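Lys-gingipain W83 (Porphyromonas gingivalis, PDB 6I9A) cleaves proteins after lysine residues as a secreted cysteine endopeptidase, and may serve the bacterium as a virulence factor in periodontal disease. Local coordinates at residues Gly39-Val44 against Gly406-Thr411; Val78-Val83 against Met116-Met121; Asp87-Glu92 against Leu103-Val108; Leu383-Ala388 against Lys426-Asn431. All coordinates share one frame; numbering follows the deposited sequence. Where two conformers were deposited one is given.

In the fold
The contacts run from the catalytic part of the chain to its C-terminal immunoglobulin-like domain. Contact 2 pairs strands 79-83 and 117-121 of the four-stranded parallel sheet, and contact 3 lies within the connection between them, the two centres about 10 Å apart. Strand 40-46, at the far edge of the same sheet, meets strand 407-413 in contact 1, where the two domains touch; the centre of contact 1 is about 16 Å from those of contacts 2 and 4. Contact 4 joins two loops of the immunoglobulin-like domain, its centre about 32 Å from that of contact 2. Contact 1 joins segments 362 residues apart; contacts 2 and 3 are nested within that loop, while contacts 1 and 4 cross along the chain.

Contact 1: residues Gly39-Val44 against Gly406-Thr411; sequences GFYLDV and GVLYGT
The ring of Tyr41 takes Leu408 on one face: the methyl CD2 sits 3.5 Å from the ring centroid and only 3° off the normal, a well-centred CH-pi contact. The two side chains cross at about a right angle. Leu408 is extended from its backbone N through CG (chi1 180°), which carries the branch across to strand 40-44, and the same CD2 also rests 3.5 Å from the carbonyl O of Phe40. Thr411 approaches the ring obliquely, its CG2 3.9 Å from Tyr41 CE2. That methyl also packs on the backbone of Gly39, the residue that closes helix 25-37 in a Schellman motif. Separately, Gly39 O accepts a hydrogen bond from Tyr399 OH.

At the phenol end, Tyr41 OH lies 3.7 Å from Gly410 CA, beside the classic beta bulge that Tyr409 and Gly410 form opposite Ile402. The hydroxyl is hydrogen-bonded to Thr425 OG1, and a water joins it to Thr411 OG1, at 2.8 Å from each oxygen.

No direct hydrogen bond links the two segments. The edge strand of the catalytic sheet is therefore not continued by the immunoglobulin-like domain: their strands meet through side chains, with an apolar methyl-on-ring centre and a polar margin where the water and Thr425 hold the phenol oxygen.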
loop_
_atom_site.group_PDB
_atom_site.type_symbol
_atom_site.label_atom_id
_atom_site.label_comp_id
_atom_site.label_asym_id
_atom_site.label_seq_id
_atom_site.Cartn_x
_atom_site.Cartn_y
_atom_site.Cartn_z
ATOM N N GLY A 39 -1.751 7.414 14.741
ATOM C CA GLY A 39 -2.901 8.272 14.492
ATOM C C GLY A 39 -4.051 7.689 13.718
ATOM O O GLY A 39 -4.910 8.426 13.205
ATOM N N PHE A 40 -4.131 6.328 13.632
ATOM C CA PHE A 40 -5.287 5.715 12.960
ATOM C C PHE A 40 -6.355 5.440 13.994
ATOM O O PHE A 40 -6.100 4.749 14.998
ATOM C CB PHE A 40 -4.916 4.406 12.288
ATOM C CG PHE A 40 -4.068 4.449 11.037
ATOM C CD1 PHE A 40 -3.181 5.491 10.792
ATOM C CD2 PHE A 40 -4.126 3.411 10.116
ATOM C CE1 PHE A 40 -2.400 5.510 9.608
ATOM C CE2 PHE A 40 -3.273 3.398 8.986
ATOM C CZ PHE A 40 -2.483 4.466 8.720
ATOM N N TYR A 41 -7.568 5.928 13.742
ATOM C CA TYR A 41 -8.761 5.530 14.525
ATOM C C TYR A 41 -9.214 4.200 13.977
ATOM O O TYR A 41 -9.667 4.116 12.824
ATOM C CB TYR A 41 -9.839 6.595 14.370
ATOM C CG TYR A 41 -9.554 7.813 15.225
ATOM C CD1 TYR A 41 -9.847 7.818 16.583
ATOM C CD2 TYR A 41 -8.936 8.932 14.688
ATOM C CE1 TYR A 41 -9.574 8.932 17.377
ATOM C CE2 TYR A 41 -8.679 10.064 15.461
ATOM C CZ TYR A 41 -8.982 10.051 16.816
ATOM O OH TYR A 41 -8.687 11.146 17.565
ATOM N N LEU A 42 -9.072 3.149 14.772
ATOM C CA LEU A 42 -9.339 1.781 14.357
ATOM C C LEU A 42 -10.680 1.294 14.812
ATOM O O LEU A 42 -11.050 1.522 15.968
ATOM C CB LEU A 42 -8.289 0.884 15.010
ATOM C CG LEU A 42 -6.825 1.188 14.580
ATOM C CD1 LEU A 42 -5.867 0.409 15.468
ATOM C CD2 LEU A 42 -6.572 0.842 13.104
ATOM N N ASP A 43 -11.398 0.592 13.950
ATOM C CA ASP A 43 -12.654 -0.067 14.296
ATOM C C ASP A 43 -12.401 -1.521 13.938
ATOM O O ASP A 43 -12.325 -1.888 12.756
ATOM C CB ASP A 43 -13.804 0.553 13.505
ATOM C CG ASP A 43 -15.181 0.098 13.927
ATOM O OD1 ASP A 43 -15.301 -0.570 14.992
ATOM O OD2 ASP A 43 -16.134 0.395 13.183
ATOM N N VAL A 44 -12.135 -2.359 14.933
ATOM C CA VAL A 44 -11.619 -3.726 14.733
ATOM C C VAL A 44 -12.628 -4.777 15.053
ATOM O O VAL A 44 -13.175 -4.806 16.149
ATOM C CB VAL A 44 -10.354 -3.946 15.592
ATOM C CG1 VAL A 44 -9.701 -5.278 15.267
ATOM C CG2 VAL A 44 -9.351 -2.797 15.394
ATOM N N GLY A 406 -1.566 2.113 23.484
ATOM C CA GLY A 406 -2.185 1.696 22.226
ATOM C C GLY A 406 -3.574 2.221 21.993
ATOM O O GLY A 406 -4.264 1.815 21.042
ATOM N N VAL A 407 -4.009 3.187 22.856
ATOM C CA VAL A 407 -5.293 3.845 22.678
ATOM C C VAL A 407 -5.027 5.251 22.147
ATOM O O VAL A 407 -4.252 5.994 22.755
ATOM C CB VAL A 407 -6.082 3.915 24.013
ATOM C CG1 VAL A 407 -7.386 4.732 23.857
ATOM C CG2 VAL A 407 -6.342 2.510 24.588
ATOM N N LEU A 408 -5.622 5.597 21.015
ATOM C CA LEU A 408 -5.423 6.907 20.417
ATOM C C LEU A 408 -6.293 7.925 21.136
ATOM O O LEU A 408 -7.513 7.748 21.214
ATOM C CB LEU A 408 -5.786 6.815 18.939
ATOM C CG LEU A 408 -5.647 8.082 18.134
ATOM C CD1 LEU A 408 -4.221 8.669 18.202
ATOM C CD2 LEU A 408 -6.012 7.808 16.688
ATOM N N TYR A 409 -5.686 9.069 21.520
ATOM C CA TYR A 409 -6.442 10.121 22.225
ATOM C C TYR A 409 -6.688 11.323 21.335
ATOM O O TYR A 409 -7.679 12.033 21.526
ATOM C CB TYR A 409 -5.650 10.598 23.478
ATOM C CG TYR A 409 -5.686 9.671 24.680
ATOM C CD1 TYR A 409 -5.199 8.361 24.606
ATOM C CD2 TYR A 409 -6.096 10.144 25.928
ATOM C CE1 TYR A 409 -5.157 7.539 25.729
ATOM C CE2 TYR A 409 -6.011 9.347 27.058
ATOM C CZ TYR A 409 -5.569 8.043 26.949
ATOM O OH TYR A 409 -5.543 7.228 28.056
ATOM N N GLY A 410 -5.806 11.631 20.373
ATOM C CA GLY A 410 -6.027 12.808 19.560
ATOM C C GLY A 410 -5.074 12.868 18.397
ATOM O O GLY A 410 -3.994 12.274 18.440
ATOM N N THR A 411 -5.471 13.604 17.369
ATOM C CA THR A 411 -4.648 13.792 16.166
ATOM C C THR A 411 -4.761 15.205 15.644
ATOM O O THR A 411 -5.784 15.885 15.861
ATOM C CB THR A 411 -5.055 12.821 15.034
ATOM O OG1 THR A 411 -6.341 13.163 14.515
ATOM C CG2 THR A 411 -5.052 11.364 15.450
HETATM O O HOH W 1 -8.510 13.566 16.257
#

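Contact 2: residues Val78-Val83 against Met116-Met121; sequences VFLALV and MYTFRM
Five backbone hydrogen bonds join the strands in parallel register, shuttling between them from Tyr117 N to Val78 O at one end to Met121 N to Leu82 O at the other. The straightest is Leu82 N to Phe119 O, 2.9 Å with 176° at the hydrogen. Between these bonds CA-H groups also lean on carbonyls; Thr118 CA lies 3.2 Å from Leu80 O.

On the face carrying Phe79, Ala81 and Val83, the packing is largely aromatic, with Val83 meeting Met121 at the far end. CG of Phe119 stands between the backbone N and the carbonyl carbon (chi1 58°), which lays the ring back over the neighbouring strand. Leu80 O and Ala81 CA lie over one face, both toward the rim, while Ala81 CB is 3.5 Å from Phe119 CZ. Phe79 CD1 comes to the ring edge, near its plane, 4.0 Å from Phe119 CE2. Phe79 and Tyr117 meet obliquely, their planes 42° apart, with Phe79 CD1 3.6 Å from Tyr117 CB. Trp31 of helix 25-37 covers Phe119 and Ala81 on this side.

On the other face Leu80 and Thr118 run side by side, Leu80 CD2 being 3.6 Å from Thr118 OG1, and Leu82 CD1 reaches Thr118 CG2. Arg120, bent at chi3, forms a salt bridge with Asp102, and its NH1 is bonded to the carbonyls of Gly84 and Ile89.

The ladder thus satisfies polar backbone atoms within a buried sheet, and the one charged side chain, Arg120, is probably balanced in part by Asp102, close to Phe254 of a calcium site.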
loop_
_atom_site.group_PDB
_atom_site.type_symbol
_atom_site.label_atom_id
_atom_site.label_comp_id
_atom_site.label_asym_id
_atom_site.label_seq_id
_atom_site.Cartn_x
_atom_site.Cartn_y
_atom_site.Cartn_z
ATOM N N VAL A 78 -11.307 5.303 5.838
ATOM C CA VAL A 78 -10.390 5.528 4.720
ATOM C C VAL A 78 -9.890 4.161 4.206
ATOM O O VAL A 78 -9.861 3.926 3.005
ATOM C CB VAL A 78 -9.213 6.420 5.219
ATOM C CG1 VAL A 78 -8.144 6.524 4.120
ATOM C CG2 VAL A 78 -9.755 7.827 5.623
ATOM N N PHE A 79 -9.423 3.337 5.131
ATOM C CA PHE A 79 -8.894 2.025 4.838
ATOM C C PHE A 79 -9.795 0.922 5.309
ATOM O O PHE A 79 -10.446 1.025 6.360
ATOM C CB PHE A 79 -7.548 1.789 5.547
ATOM C CG PHE A 79 -6.421 2.663 5.035
ATOM C CD1 PHE A 79 -5.750 2.347 3.848
ATOM C CD2 PHE A 79 -6.026 3.807 5.738
ATOM C CE1 PHE A 79 -4.711 3.175 3.384
ATOM C CE2 PHE A 79 -4.995 4.611 5.275
ATOM C CZ PHE A 79 -4.387 4.315 4.079
ATOM N N LEU A 80 -9.760 -0.180 4.567
ATOM C CA LEU A 80 -10.345 -1.463 4.914
ATOM C C LEU A 80 -9.228 -2.491 4.917
ATOM O O LEU A 80 -8.681 -2.793 3.879
ATOM C CB LEU A 80 -11.474 -1.837 3.930
ATOM C CG LEU A 80 -12.023 -3.248 4.088
ATOM C CD1 LEU A 80 -12.721 -3.444 5.454
ATOM C CD2 LEU A 80 -13.008 -3.566 2.955
ATOM N N ALA A 81 -8.914 -3.035 6.112
ATOM C CA ALA A 81 -7.897 -4.060 6.269
ATOM C C ALA A 81 -8.558 -5.413 6.467
ATOM O O ALA A 81 -9.299 -5.614 7.428
ATOM C CB ALA A 81 -7.020 -3.747 7.466
ATOM N N LEU A 82 -8.354 -6.331 5.534
ATOM C CA LEU A 82 -8.853 -7.701 5.613
ATOM C C LEU A 82 -7.715 -8.552 6.093
ATOM O O LEU A 82 -6.624 -8.534 5.507
ATOM C CB LEU A 82 -9.348 -8.174 4.222
ATOM C CG LEU A 82 -10.360 -7.268 3.552
ATOM C CD1 LEU A 82 -10.667 -7.790 2.134
ATOM C CD2 LEU A 82 -11.665 -7.201 4.394
ATOM N N VAL A 83 -7.906 -9.279 7.196
ATOM C CA VAL A 83 -6.836 -10.080 7.789
ATOM C C VAL A 83 -7.221 -11.554 7.738
ATOM O O VAL A 83 -8.167 -11.976 8.416
ATOM C CB VAL A 83 -6.530 -9.616 9.231
ATOM C CG1 VAL A 83 -5.382 -10.430 9.805
ATOM C CG2 VAL A 83 -6.225 -8.122 9.241
ATOM N N MET A 116 -13.228 2.640 -0.146
ATOM C CA MET A 116 -12.169 2.541 0.827
ATOM C C MET A 116 -10.936 1.949 0.173
ATOM O O MET A 116 -11.086 1.062 -0.686
ATOM C CB MET A 116 -12.586 1.618 1.985
ATOM C CG MET A 116 -13.726 2.193 2.838
ATOM S SD MET A 116 -14.532 0.944 3.887
ATOM C CE MET A 116 -15.535 0.087 2.636
ATOM N N TYR A 117 -9.751 2.312 0.640
ATOM C CA TYR A 117 -8.519 1.642 0.227
ATOM C C TYR A 117 -8.423 0.315 0.928
ATOM O O TYR A 117 -8.335 0.273 2.171
ATOM C CB TYR A 117 -7.321 2.491 0.632
ATOM C CG TYR A 117 -6.959 3.650 -0.267
ATOM C CD1 TYR A 117 -7.270 3.637 -1.638
ATOM C CD2 TYR A 117 -6.186 4.706 0.207
ATOM C CE1 TYR A 117 -6.834 4.660 -2.480
ATOM C CE2 TYR A 117 -5.755 5.737 -0.624
ATOM C CZ TYR A 117 -6.069 5.695 -1.973
ATOM O OH TYR A 117 -5.660 6.700 -2.822
ATOM N N THR A 118 -8.492 -0.778 0.181
ATOM C CA THR A 118 -8.571 -2.112 0.718
ATOM C C THR A 118 -7.313 -2.877 0.485
ATOM O O THR A 118 -6.752 -2.871 -0.626
ATOM C CB THR A 118 -9.777 -2.814 0.050
ATOM O OG1 THR A 118 -10.953 -2.037 0.368
ATOM C CG2 THR A 118 -9.997 -4.225 0.535
ATOM N N PHE A 119 -6.879 -3.618 1.498
ATOM C CA PHE A 119 -5.718 -4.493 1.377
ATOM C C PHE A 119 -5.987 -5.720 2.196
ATOM O O PHE A 119 -6.805 -5.706 3.123
ATOM C CB PHE A 119 -4.417 -3.787 1.779
ATOM C CG PHE A 119 -4.430 -3.237 3.198
ATOM C CD1 PHE A 119 -4.011 -4.027 4.265
ATOM C CD2 PHE A 119 -4.787 -1.901 3.449
ATOM C CE1 PHE A 119 -3.946 -3.505 5.544
ATOM C CE2 PHE A 119 -4.756 -1.411 4.744
ATOM C CZ PHE A 119 -4.321 -2.203 5.774
ATOM N N ARG A 120 -5.246 -6.787 1.896
ATOM C CA ARG A 120 -5.421 -8.064 2.558
ATOM C C ARG A 120 -4.110 -8.559 3.125
ATOM O O ARG A 120 -3.153 -8.805 2.386
ATOM C CB ARG A 120 -6.046 -9.106 1.607
ATOM C CG ARG A 120 -6.145 -10.514 2.200
ATOM C CD ARG A 120 -6.674 -11.512 1.196
ATOM N NE ARG A 120 -8.087 -11.322 0.877
ATOM C CZ ARG A 120 -9.051 -12.154 1.275
ATOM N NH1 ARG A 120 -8.797 -13.115 2.189
ATOM N NH2 ARG A 120 -10.274 -12.016 0.806
ATOM N N MET A 121 -4.052 -8.696 4.459
ATOM C CA MET A 121 -2.949 -9.308 5.171
ATOM C C MET A 121 -3.254 -10.790 5.161
ATOM O O MET A 121 -3.882 -11.318 6.088
ATOM C CB MET A 121 -2.869 -8.734 6.594
ATOM C CG MET A 121 -2.777 -7.204 6.624
ATOM S SD MET A 121 -1.091 -6.615 6.414
ATOM C CE MET A 121 -0.633 -6.749 8.028
#

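Contact 3: residues Asp87-Glu92 against Leu103-Val108; sequences DVISGE and LYYSAV
Tyr105 carries the close-packed half of this contact, driving its ring into the bend at Ile89-Gly91. Gly91 N donates to the phenol oxygen, Tyr105 OH, at 2.9 Å, although the bond is well bent, with 138° at the hydrogen. Around it, Ile89 CG2 comes obliquely to the ring, 3.7 Å from Tyr105 CE2, and Gly91 CA lies 3.6 Å from the same carbon. The bend is braced from within by Ser90 OG, which donates to Gly91 O in the carbonyl plane, on a lone pair.

The outer half is looser. CG of Glu92 lies between the backbone N and the carbonyl carbon (chi1 66°), and the chain runs extended beyond it, carrying the carboxylate to Tyr104. The two side chains cross at about a right angle, carboxylate and ring turned 42° apart; the nearest approach is Glu92 OE1 to Tyr104 CB, 3.9 Å. No hydrogen bond joins this pair; Tyr104 OH is bonded to Glu355 and His351.

The short, weakly bonded helix 103-106 touches the 87-92 loop through Tyr105 and Tyr104, and packs on the sheet with another side, Tyr105 resting on Leu80 and Leu82. Helix 56-72 ties both halves together: Lys60 forms a salt bridge with Glu92, and Asn56 bonds Glu92 and, weakly, Tyr105 OH.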
loop_
_atom_site.group_PDB
_atom_site.type_symbol
_atom_site.label_atom_id
_atom_site.label_comp_id
_atom_site.label_asym_id
_atom_site.label_seq_id
_atom_site.Cartn_x
_atom_site.Cartn_y
_atom_site.Cartn_z
ATOM N N ASP A 87 -9.921 -18.911 3.379
ATOM C CA ASP A 87 -10.621 -19.862 4.262
ATOM C C ASP A 87 -11.432 -19.099 5.326
ATOM O O ASP A 87 -12.344 -19.689 5.922
ATOM C CB ASP A 87 -9.632 -20.803 4.941
ATOM C CG ASP A 87 -8.533 -20.207 5.782
ATOM O OD1 ASP A 87 -8.183 -18.991 5.573
ATOM O OD2 ASP A 87 -8.022 -20.917 6.646
ATOM N N VAL A 88 -11.147 -17.820 5.577
ATOM C CA VAL A 88 -11.881 -17.041 6.578
ATOM C C VAL A 88 -12.580 -15.803 5.946
ATOM O O VAL A 88 -13.657 -15.414 6.405
ATOM C CB VAL A 88 -11.083 -16.654 7.832
ATOM C CG1 VAL A 88 -10.692 -17.858 8.683
ATOM C CG2 VAL A 88 -9.865 -15.818 7.504
ATOM N N ILE A 89 -11.979 -15.174 4.927
ATOM C CA ILE A 89 -12.617 -14.029 4.237
ATOM C C ILE A 89 -12.523 -14.375 2.766
ATOM O O ILE A 89 -11.445 -14.312 2.178
ATOM C CB ILE A 89 -11.980 -12.678 4.588
ATOM C CG1 ILE A 89 -12.095 -12.389 6.091
ATOM C CG2 ILE A 89 -12.677 -11.568 3.767
ATOM C CD1 ILE A 89 -11.184 -11.178 6.537
ATOM N N SER A 90 -13.586 -14.903 2.182
ATOM C CA SER A 90 -13.440 -15.587 0.896
ATOM C C SER A 90 -13.178 -14.725 -0.323
ATOM O O SER A 90 -12.637 -15.254 -1.296
ATOM C CB SER A 90 -14.680 -16.426 0.590
ATOM O OG SER A 90 -15.806 -15.580 0.507
ATOM N N GLY A 91 -13.591 -13.480 -0.311
ATOM C CA GLY A 91 -13.722 -12.734 -1.563
ATOM C C GLY A 91 -14.835 -13.361 -2.420
ATOM O O GLY A 91 -15.614 -14.208 -1.940
ATOM N N GLU A 92 -14.948 -12.945 -3.682
ATOM C CA GLU A 92 -15.932 -13.561 -4.569
ATOM C C GLU A 92 -15.364 -13.489 -5.967
ATOM O O GLU A 92 -14.360 -12.804 -6.219
ATOM C CB GLU A 92 -17.326 -12.908 -4.465
ATOM C CG GLU A 92 -17.378 -11.466 -4.959
ATOM C CD GLU A 92 -18.743 -10.862 -4.690
ATOM O OE1 GLU A 92 -19.053 -10.550 -3.519
ATOM O OE2 GLU A 92 -19.509 -10.703 -5.665
ATOM N N LEU A 103 -12.782 -6.639 -4.459
ATOM C CA LEU A 103 -13.369 -5.343 -4.813
ATOM C C LEU A 103 -14.715 -5.115 -4.160
ATOM O O LEU A 103 -15.007 -3.961 -3.756
ATOM C CB LEU A 103 -13.555 -5.268 -6.345
ATOM C CG LEU A 103 -14.191 -3.947 -6.842
ATOM C CD1 LEU A 103 -13.364 -2.721 -6.510
ATOM C CD2 LEU A 103 -14.455 -4.015 -8.332
ATOM N N TYR A 104 -15.561 -6.156 -4.107
ATOM C CA TYR A 104 -16.948 -5.911 -3.677
ATOM C C TYR A 104 -17.092 -5.759 -2.158
ATOM O O TYR A 104 -18.140 -5.296 -1.716
ATOM C CB TYR A 104 -17.854 -6.970 -4.277
ATOM C CG TYR A 104 -17.840 -6.779 -5.783
ATOM C CD1 TYR A 104 -17.191 -7.693 -6.615
ATOM C CD2 TYR A 104 -18.366 -5.625 -6.357
ATOM C CE1 TYR A 104 -17.085 -7.478 -7.991
ATOM C CE2 TYR A 104 -18.267 -5.392 -7.722
ATOM C CZ TYR A 104 -17.629 -6.324 -8.538
ATOM O OH TYR A 104 -17.475 -6.063 -9.878
ATOM N N TYR A 105 -16.039 -6.005 -1.398
ATOM C CA TYR A 105 -16.065 -5.565 0.004
ATOM C C TYR A 105 -15.938 -4.040 0.080
ATOM O O TYR A 105 -16.550 -3.411 0.946
ATOM C CB TYR A 105 -14.905 -6.180 0.799
ATOM C CG TYR A 105 -15.012 -7.692 0.954
ATOM C CD1 TYR A 105 -16.169 -8.286 1.470
ATOM C CD2 TYR A 105 -13.956 -8.523 0.584
ATOM C CE1 TYR A 105 -16.268 -9.676 1.597
ATOM C CE2 TYR A 105 -14.044 -9.912 0.702
ATOM C CZ TYR A 105 -15.203 -10.485 1.216
ATOM O OH TYR A 105 -15.312 -11.851 1.317
ATOM N N SER A 106 -15.139 -3.454 -0.827
ATOM C CA SER A 106 -14.792 -2.012 -0.869
ATOM C C SER A 106 -15.776 -1.178 -1.677
ATOM O O SER A 106 -15.886 0.027 -1.418
ATOM C CB SER A 106 -13.375 -1.825 -1.439
ATOM O OG SER A 106 -13.237 -1.995 -2.842
ATOM N N ALA A 107 -16.452 -1.763 -2.636
ATOM C CA ALA A 107 -17.332 -1.062 -3.564
ATOM C C ALA A 107 -18.700 -1.096 -2.959
ATOM O O ALA A 107 -19.397 -2.105 -3.035
ATOM C CB ALA A 107 -17.274 -1.735 -4.944
ATOM N N VAL A 108 -19.078 0.012 -2.332
ATOM C CA VAL A 108 -20.312 0.034 -1.524
ATOM C C VAL A 108 -21.516 0.542 -2.319
ATOM O O VAL A 108 -22.595 -0.072 -2.280
ATOM C CB VAL A 108 -20.107 0.855 -0.243
ATOM C CG1 VAL A 108 -21.370 0.861 0.615
ATOM C CG2 VAL A 108 -18.923 0.341 0.563
#

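Contact 4: residues Leu383-Ala388 against Lys426-Asn431; sequences LPQNQA and KQITEN
Gln385 reaches across Ile428 at about a right angle, and its extended chain carries the terminal amide to Asn431. There the two amide planes stand nearly perpendicular, 87° apart, and Gln385 NE2 lies 2.8 Å from Asn431 OD1 in a weak hydrogen bond, bent to 118° at the hydrogen. The other end of the same amide is less comfortable: Gln385 OE1 lies beside the Thr429 carbonyl, 3.0 Å from its C and as close to its O; both oxygens are acceptors, so no hydrogen bond forms. A firmer link is made by the backbone, where Asn386 N donates to Ile428 O at 2.8 Å.

Behind this polar layer Leu383 and Ile428 also cross at about a right angle, their CD1 methyls 3.8 Å apart. Val452 of strand 446-452 and Tyr390 of strand 389-394 pack on both residues, which makes this the buried side of the contact.

Toward solvent, Asn386 has a positive phi of 64° and turns the chain there. Its OD1 lies 3.6 Å from Thr429 CG2, the two side chains crossing. One water donates to both Asn386 OD1 and Gln427 OE1, and a second accepts from Gln387 N and Ile428 N, so two waters bridge the segments beside the single firm backbone bond. Gln427 lays its chain along the backbone of Gln387 and Ala388, with NE2 3.6 Å from Ala388 CA. Gln387 NE2 in turn folds back to Gln385 O.

The arrangement is a loop-to-loop contact at the end of the C-terminal immunoglobulin-like beta domain, joining the connection that leads into strand 389-394 with the one between strands 419-424 and 432-439.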
loop_
_atom_site.group_PDB
_atom_site.type_symbol
_atom_site.label_atom_id
_atom_site.label_comp_id
_atom_site.label_asym_id
_atom_site.label_seq_id
_atom_site.Cartn_x
_atom_site.Cartn_y
_atom_site.Cartn_z
ATOM N N LEU A 383 1.518 18.481 28.953
ATOM C CA LEU A 383 0.195 18.339 28.387
ATOM C C LEU A 383 -0.775 18.549 29.545
ATOM O O LEU A 383 -1.122 17.563 30.212
ATOM C CB LEU A 383 -0.017 16.973 27.723
ATOM C CG LEU A 383 0.818 16.652 26.481
ATOM C CD1 LEU A 383 0.649 15.185 26.128
ATOM C CD2 LEU A 383 0.503 17.588 25.310
ATOM N N PRO A 384 -1.256 19.794 29.786
ATOM C CA PRO A 384 -2.213 20.010 30.897
ATOM C C PRO A 384 -3.438 19.111 30.735
ATOM O O PRO A 384 -3.947 18.910 29.623
ATOM C CB PRO A 384 -2.589 21.485 30.758
ATOM C CG PRO A 384 -1.382 22.121 30.172
ATOM C CD PRO A 384 -0.901 21.079 29.146
ATOM N N GLN A 385 -3.943 18.582 31.834
ATOM C CA GLN A 385 -5.090 17.685 31.776
ATOM C C GLN A 385 -6.364 18.396 31.436
ATOM O O GLN A 385 -6.415 19.630 31.548
ATOM C CB GLN A 385 -5.277 16.935 33.116
ATOM C CG GLN A 385 -4.066 16.048 33.413
ATOM C CD GLN A 385 -4.203 15.173 34.618
ATOM O OE1 GLN A 385 -5.239 14.586 34.865
ATOM N NE2 GLN A 385 -3.126 15.027 35.367
ATOM N N ASN A 386 -7.342 17.652 30.863
ATOM C CA ASN A 386 -8.695 18.132 30.587
ATOM C C ASN A 386 -8.728 19.256 29.571
ATOM O O ASN A 386 -9.508 20.213 29.693
ATOM C CB ASN A 386 -9.392 18.589 31.915
ATOM C CG ASN A 386 -9.370 17.474 32.929
ATOM O OD1 ASN A 386 -9.949 16.421 32.744
ATOM N ND2 ASN A 386 -8.657 17.692 34.013
ATOM N N GLN A 387 -7.902 19.110 28.507
ATOM C CA GLN A 387 -7.878 20.092 27.414
ATOM C C GLN A 387 -8.469 19.485 26.151
ATOM O O GLN A 387 -8.157 18.324 25.834
ATOM C CB GLN A 387 -6.457 20.594 27.090
ATOM C CG GLN A 387 -5.700 21.232 28.244
ATOM C CD GLN A 387 -6.439 22.408 28.796
ATOM O OE1 GLN A 387 -6.871 23.297 28.057
ATOM N NE2 GLN A 387 -6.642 22.393 30.121
ATOM N N ALA A 388 -9.239 20.258 25.402
ATOM C CA ALA A 388 -9.852 19.815 24.160
ATOM C C ALA A 388 -8.824 19.698 23.039
ATOM O O ALA A 388 -9.082 18.961 22.070
ATOM C CB ALA A 388 -10.957 20.791 23.740
ATOM N N LYS A 426 -10.334 11.905 23.031
ATOM C CA LYS A 426 -10.290 11.401 24.398
ATOM C C LYS A 426 -9.394 12.355 25.145
ATOM O O LYS A 426 -8.218 12.484 24.821
ATOM C CB LYS A 426 -9.762 9.959 24.453
ATOM C CG LYS A 426 -9.732 9.408 25.888
ATOM C CD LYS A 426 -9.179 7.948 25.891
ATOM C CE LYS A 426 -8.975 7.410 27.297
ATOM N NZ LYS A 426 -10.229 7.392 28.075
ATOM N N GLN A 427 -9.941 13.058 26.159
ATOM C CA GLN A 427 -9.092 13.995 26.875
ATOM C C GLN A 427 -8.191 13.266 27.861
ATOM O O GLN A 427 -8.451 12.127 28.251
ATOM C CB GLN A 427 -9.922 15.095 27.580
ATOM C CG GLN A 427 -10.688 15.967 26.585
ATOM C CD GLN A 427 -11.314 17.156 27.252
ATOM O OE1 GLN A 427 -11.157 17.382 28.473
ATOM N NE2 GLN A 427 -11.983 17.947 26.455
ATOM N N ILE A 428 -7.058 13.928 28.209
ATOM C CA ILE A 428 -6.135 13.379 29.204
ATOM C C ILE A 428 -6.662 13.729 30.592
ATOM O O ILE A 428 -6.794 14.903 30.941
ATOM C CB ILE A 428 -4.718 13.935 28.968
ATOM C CG1 ILE A 428 -4.194 13.410 27.609
ATOM C CG2 ILE A 428 -3.755 13.567 30.105
ATOM C CD1 ILE A 428 -2.793 13.931 27.213
ATOM N N THR A 429 -7.000 12.704 31.344
ATOM C CA THR A 429 -7.565 12.915 32.701
ATOM C C THR A 429 -6.770 12.194 33.759
ATOM O O THR A 429 -7.165 12.226 34.949
ATOM C CB THR A 429 -8.994 12.385 32.757
ATOM O OG1 THR A 429 -8.922 10.965 32.626
ATOM C CG2 THR A 429 -9.879 12.983 31.695
ATOM N N GLU A 430 -5.712 11.460 33.352
ATOM C CA GLU A 430 -4.921 10.632 34.257
ATOM C C GLU A 430 -3.439 10.865 34.042
ATOM O O GLU A 430 -2.995 11.127 32.896
ATOM C CB GLU A 430 -5.207 9.136 34.001
ATOM C CG GLU A 430 -6.653 8.666 34.050
ATOM C CD GLU A 430 -7.364 8.925 35.364
ATOM O OE1 GLU A 430 -6.739 8.726 36.432
ATOM O OE2 GLU A 430 -8.547 9.332 35.324
ATOM N N ASN A 431 -2.651 10.696 35.108
ATOM C CA ASN A 431 -1.205 10.810 34.988
ATOM C C ASN A 431 -0.641 9.614 34.216
ATOM O O ASN A 431 -1.258 8.565 34.146
ATOM C CB ASN A 431 -0.571 10.896 36.387
ATOM C CG ASN A 431 -0.958 12.139 37.141
ATOM O OD1 ASN A 431 -1.380 13.157 36.566
ATOM N ND2 ASN A 431 -0.804 12.085 38.463
HETATM O O HOH W 2 -11.860 15.999 30.724
HETATM O O HOH W 3 -6.733 16.585 27.302
#